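Local coordinates for putative cell adhesion protein (Bacteroides eggerthii, PDB 4GPV) that probably serves as a structural subunit of a distinct type of pilus in a human gut bacterium, and so may take part in cell adhesion, at residues 17-22 with 137-142; 53-58 with 107-112. All coordinates share one frame; numbering follows the deposited sequence. Where two conformers were deposited one is given.

Interaction 1 (17-22 with 137-142); sequences AVLTIK and SEVKFN
In the N-terminal β-sandwich of this FimA-like protein, A17 and L19 pack against V139 and F141. L19 lies on strand 18-24. V139 and F141 belong to the loop that leaves strand 133-138 and leads to strand 146-169. That strand runs parallel to 18-24 and pairs with it, through bonds such as V18 with A147. The contact is wholly apolar. F141 brings the end of its ring to the other segment, with its CG anti to its own carbonyl carbon (chi1 -72°). There CE1 lies 3.5 Å from A17 CB, which comes in obliquely to the ring. L19 CD1 approaches the same ring differently. It sits at the edge, near the ring plane, 4.0 Å from F141 CZ. The side chains of L19 and F141 cross at about a right angle. The F141 side chain also touches A147 on strand 146-169. The two methyls of L19 divide the work. While CD1 goes to the ring, CD2 turns to V139. V139 CG1, anti to its backbone N at chi1 175°, meets L19 CD2 at 3.7 Å.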
loop_
_atom_site.group_PDB
_atom_site.type_symbol
_atom_site.label_atom_id
_atom_site.label_comp_id
_atom_site.label_asym_id
_atom_site.label_seq_id
_atom_site.Cartn_x
_atom_site.Cartn_y
_atom_site.Cartn_z
ATOM N N ALA A 17 31.800 -1.912 19.607
ATOM C CA ALA A 17 30.762 -1.123 20.223
ATOM C C ALA A 17 29.592 -1.991 20.610
ATOM O O ALA A 17 29.460 -3.128 20.140
ATOM C CB ALA A 17 30.306 -0.045 19.252
ATOM N N VAL A 18 28.748 -1.446 21.472
ATOM C CA VAL A 18 27.473 -2.028 21.861
ATOM C C VAL A 18 26.425 -1.024 21.441
ATOM O O VAL A 18 26.500 0.143 21.835
ATOM C CB VAL A 18 27.355 -2.406 23.357
ATOM C CG1 VAL A 18 26.001 -3.054 23.634
ATOM C CG2 VAL A 18 28.500 -3.326 23.778
ATOM N N LEU A 19 25.496 -1.456 20.597
ATOM C CA LEU A 19 24.404 -0.625 20.097
ATOM C C LEU A 19 23.095 -1.210 20.570
ATOM O O LEU A 19 22.865 -2.414 20.404
ATOM C CB LEU A 19 24.435 -0.578 18.561
ATOM C CG LEU A 19 25.451 0.333 17.886
ATOM C CD1 LEU A 19 26.654 -0.443 17.429
ATOM C CD2 LEU A 19 24.818 0.994 16.653
ATOM N N THR A 20 22.256 -0.375 21.194
ATOM C CA THR A 20 20.930 -0.784 21.662
ATOM C C THR A 20 19.946 -0.122 20.714
ATOM O O THR A 20 19.950 1.106 20.597
ATOM C CB THR A 20 20.725 -0.407 23.141
ATOM O OG1 THR A 20 21.748 -1.022 23.923
ATOM C CG2 THR A 20 19.356 -0.839 23.664
ATOM N N ILE A 21 19.164 -0.940 19.993
ATOM C CA ILE A 21 18.204 -0.441 19.018
ATOM C C ILE A 21 16.831 -0.584 19.618
ATOM O O ILE A 21 16.502 -1.650 20.148
ATOM C CB ILE A 21 18.307 -1.154 17.634
ATOM C CG1 ILE A 21 19.775 -1.349 17.145
ATOM C CG2 ILE A 21 17.393 -0.474 16.557
ATOM C CD1 ILE A 21 20.562 -0.081 16.634
ATOM N N LYS A 22 16.065 0.499 19.593
ATOM C CA LYS A 22 14.676 0.541 20.058
ATOM C C LYS A 22 13.779 0.864 18.867
ATOM O O LYS A 22 14.065 1.803 18.121
ATOM C CB LYS A 22 14.465 1.590 21.169
ATOM C CG LYS A 22 15.034 1.235 22.535
ATOM C CD LYS A 22 14.697 2.354 23.527
ATOM C CE LYS A 22 15.183 2.101 24.934
ATOM N NZ LYS A 22 14.782 3.203 25.853
ATOM N N SER A 137 17.887 5.879 11.349
ATOM C CA SER A 137 18.330 6.844 12.349
ATOM C C SER A 137 19.823 7.022 12.295
ATOM O O SER A 137 20.553 6.094 11.912
ATOM C CB SER A 137 17.918 6.357 13.742
ATOM O OG SER A 137 18.435 7.170 14.785
ATOM N N GLU A 138 20.287 8.203 12.736
ATOM C CA GLU A 138 21.707 8.468 12.921
ATOM C C GLU A 138 22.188 7.694 14.173
ATOM O O GLU A 138 21.403 7.482 15.108
ATOM C CB GLU A 138 21.965 9.989 13.074
ATOM C CG GLU A 138 23.427 10.351 12.837
ATOM C CD GLU A 138 23.822 11.813 12.964
ATOM O OE1 GLU A 138 23.011 12.622 13.472
ATOM O OE2 GLU A 138 24.969 12.141 12.583
ATOM N N VAL A 139 23.428 7.233 14.155
ATOM C CA VAL A 139 24.066 6.530 15.277
ATOM C C VAL A 139 25.060 7.509 15.902
ATOM O O VAL A 139 25.915 8.022 15.181
ATOM C CB VAL A 139 24.744 5.219 14.827
ATOM C CG1 VAL A 139 25.495 4.566 15.982
ATOM C CG2 VAL A 139 23.706 4.258 14.246
ATOM N N LYS A 140 24.962 7.758 17.222
ATOM C CA LYS A 140 25.858 8.698 17.920
ATOM C C LYS A 140 26.521 8.047 19.123
ATOM O O LYS A 140 25.827 7.437 19.942
ATOM C CB LYS A 140 25.101 9.958 18.371
ATOM C CG LYS A 140 24.671 10.851 17.210
ATOM C CD LYS A 140 24.254 12.240 17.676
ATOM C CE LYS A 140 22.781 12.375 17.984
ATOM N NZ LYS A 140 22.460 13.710 18.559
ATOM N N PHE A 141 27.846 8.147 19.208
ATOM C CA PHE A 141 28.630 7.560 20.300
ATOM C C PHE A 141 29.199 8.611 21.259
ATOM O O PHE A 141 29.467 8.277 22.421
ATOM C CB PHE A 141 29.798 6.731 19.740
ATOM C CG PHE A 141 29.376 5.432 19.107
ATOM C CD1 PHE A 141 29.173 4.293 19.884
ATOM C CD2 PHE A 141 29.193 5.338 17.732
ATOM C CE1 PHE A 141 28.789 3.087 19.295
ATOM C CE2 PHE A 141 28.822 4.123 17.145
ATOM C CZ PHE A 141 28.612 3.009 17.931
ATOM N N ASN A 142 29.475 9.841 20.755
ATOM C CA ASN A 142 30.080 10.958 21.504
ATOM C C ASN A 142 31.399 10.544 22.233
ATOM O O ASN A 142 31.568 10.778 23.438
ATOM C CB ASN A 142 29.065 11.564 22.478
ATOM C CG ASN A 142 28.169 12.586 21.830
ATOM O OD1 ASN A 142 28.306 13.792 22.062
ATOM N ND2 ASN A 142 27.251 12.132 20.983
#

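Interaction 2 (53-58 with 107-112); sequences FLFREG and TDLLAV
L109 touches two phenylalanines, F53 and F55, with its two methyls. The first interaction is CH-pi. L109 CD1 stands over one face of the F53 ring, 4.0 Å from the ring centroid. It is only 11° off the ring normal, so the methyl sits almost directly above the centre. L109 CG is anti to its backbone N (chi1 177°), which extends the side chain from the helix toward the strand. This is a helix-on-sheet contact in the N-terminal β-sandwich domain. The short helix 106-111 packs on strand 50-56, and F53 and F55 point to it from the same side of that strand. The helix residues L109 and L110 also touch Y87 on the adjoining strand 83-90. The remaining contacts are plain apolar packing. L109 CD2 touches both rings. It reaches F53 CD1 at 4.0 Å, but it meets F55 at the ring edge, near the plane, with CE2 3.6 Å away. L109 CB adds a looser touch on F55 CZ, at 4.0 Å. F100 joins the same cluster: it touches L109, and its ring meets that of F53 with the planes at about 50°.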
loop_
_atom_site.group_PDB
_atom_site.type_symbol
_atom_site.label_atom_id
_atom_site.label_comp_id
_atom_site.label_asym_id
_atom_site.label_seq_id
_atom_site.Cartn_x
_atom_site.Cartn_y
_atom_site.Cartn_z
ATOM N N PHE A 53 20.422 -2.850 9.622
ATOM C CA PHE A 53 21.633 -2.624 8.843
ATOM C C PHE A 53 22.375 -1.448 9.446
ATOM O O PHE A 53 21.767 -0.405 9.692
ATOM C CB PHE A 53 21.316 -2.339 7.360
ATOM C CG PHE A 53 20.434 -3.365 6.696
ATOM C CD1 PHE A 53 19.049 -3.324 6.859
ATOM C CD2 PHE A 53 20.980 -4.353 5.887
ATOM C CE1 PHE A 53 18.226 -4.281 6.256
ATOM C CE2 PHE A 53 20.157 -5.318 5.284
ATOM C CZ PHE A 53 18.790 -5.277 5.475
ATOM N N LEU A 54 23.680 -1.607 9.681
ATOM C CA LEU A 54 24.485 -0.532 10.229
ATOM C C LEU A 54 25.534 -0.143 9.211
ATOM O O LEU A 54 26.188 -1.026 8.667
ATOM C CB LEU A 54 25.162 -0.944 11.551
ATOM C CG LEU A 54 24.239 -1.303 12.717
ATOM C CD1 LEU A 54 25.061 -1.892 13.897
ATOM C CD2 LEU A 54 23.469 -0.106 13.182
ATOM N N PHE A 55 25.679 1.160 8.927
ATOM C CA PHE A 55 26.656 1.593 7.923
ATOM C C PHE A 55 27.625 2.599 8.456
ATOM O O PHE A 55 27.266 3.427 9.286
ATOM C CB PHE A 55 25.941 2.205 6.705
ATOM C CG PHE A 55 25.054 1.218 5.998
ATOM C CD1 PHE A 55 25.596 0.237 5.175
ATOM C CD2 PHE A 55 23.680 1.247 6.173
ATOM C CE1 PHE A 55 24.771 -0.697 4.541
ATOM C CE2 PHE A 55 22.853 0.314 5.534
ATOM C CZ PHE A 55 23.401 -0.648 4.725
ATOM N N ARG A 56 28.851 2.558 7.925
ATOM C CA ARG A 56 29.894 3.517 8.263
ATOM C C ARG A 56 29.673 4.810 7.434
ATOM O O ARG A 56 28.796 4.834 6.562
ATOM C CB ARG A 56 31.277 2.901 8.037
ATOM C CG ARG A 56 31.465 1.677 8.913
ATOM C CD ARG A 56 32.817 1.008 8.808
ATOM N NE ARG A 56 32.804 -0.151 9.695
ATOM C CZ ARG A 56 33.535 -1.248 9.540
ATOM N NH1 ARG A 56 34.439 -1.322 8.567
ATOM N NH2 ARG A 56 33.411 -2.255 10.388
ATOM N N GLU A 57 30.469 5.869 7.716
ATOM C CA GLU A 57 30.369 7.175 7.048
ATOM C C GLU A 57 30.444 7.032 5.517
ATOM O O GLU A 57 29.688 7.696 4.800
ATOM C CB GLU A 57 31.471 8.121 7.579
ATOM C CG GLU A 57 31.501 9.529 6.990
ATOM C CD GLU A 57 30.287 10.425 7.157
ATOM O OE1 GLU A 57 29.581 10.306 8.184
ATOM O OE2 GLU A 57 30.068 11.284 6.272
ATOM N N GLY A 58 31.314 6.154 5.040
ATOM C CA GLY A 58 31.489 5.927 3.611
ATOM C C GLY A 58 30.570 4.918 2.955
ATOM O O GLY A 58 30.835 4.502 1.823
ATOM N N THR A 107 24.357 2.353 -0.431
ATOM C CA THR A 107 23.834 2.601 -1.783
ATOM C C THR A 107 22.968 1.405 -2.203
ATOM O O THR A 107 21.861 1.622 -2.681
ATOM C CB THR A 107 24.991 2.876 -2.761
ATOM O OG1 THR A 107 25.708 4.023 -2.301
ATOM C CG2 THR A 107 24.508 3.140 -4.201
ATOM N N ASP A 108 23.413 0.159 -1.934
ATOM C CA ASP A 108 22.615 -1.035 -2.263
ATOM C C ASP A 108 21.302 -1.071 -1.534
ATOM O O ASP A 108 20.278 -1.392 -2.142
ATOM C CB ASP A 108 23.352 -2.337 -1.924
ATOM C CG ASP A 108 24.586 -2.613 -2.752
ATOM O OD1 ASP A 108 24.680 -2.065 -3.882
ATOM O OD2 ASP A 108 25.436 -3.425 -2.296
ATOM N N LEU A 109 21.330 -0.819 -0.211
ATOM C CA LEU A 109 20.111 -0.897 0.577
ATOM C C LEU A 109 19.086 0.136 0.099
ATOM O O LEU A 109 17.905 -0.183 0.001
ATOM C CB LEU A 109 20.409 -0.690 2.067
ATOM C CG LEU A 109 19.172 -0.677 2.973
ATOM C CD1 LEU A 109 18.499 -2.006 3.009
ATOM C CD2 LEU A 109 19.528 -0.281 4.355
ATOM N N LEU A 110 19.544 1.363 -0.200
ATOM C CA LEU A 110 18.677 2.462 -0.608
ATOM C C LEU A 110 17.929 2.178 -1.917
ATOM O O LEU A 110 16.867 2.767 -2.158
ATOM C CB LEU A 110 19.478 3.765 -0.729
ATOM C CG LEU A 110 20.040 4.314 0.588
ATOM C CD1 LEU A 110 20.903 5.555 0.350
ATOM C CD2 LEU A 110 18.946 4.606 1.595
ATOM N N ALA A 111 18.460 1.260 -2.734
ATOM C CA ALA A 111 17.852 0.870 -4.001
ATOM C C ALA A 111 16.962 -0.371 -3.908
ATOM O O ALA A 111 16.281 -0.672 -4.882
ATOM C CB ALA A 111 18.943 0.635 -5.036
ATOM N N VAL A 112 16.938 -1.102 -2.768
ATOM C CA VAL A 112 16.116 -2.324 -2.696
ATOM C C VAL A 112 14.620 -2.011 -2.833
ATOM O O VAL A 112 14.111 -1.160 -2.123
ATOM C CB VAL A 112 16.357 -3.138 -1.397
ATOM C CG1 VAL A 112 15.397 -4.331 -1.307
ATOM C CG2 VAL A 112 17.795 -3.618 -1.341
#

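Both interactions are buried and apolar, and both reach the same mixed sheet, with centres about 16 Å apart. Interaction 1 joins a strand to a loop that runs on from another strand of that sheet. Interaction 2 sets a helix against a strand. Their use of aromatic rings differs. In interaction 1 a single ring is met obliquely and at its edge, and its residue is only partly buried. In interaction 2 one ring takes a methyl over its face and the other at its edge, and all three touching residues are buried. The two contacts meet through the leucine between the phenylalanines of interaction 2: L54 CD2 lies 3.9 Å from L19 CD2.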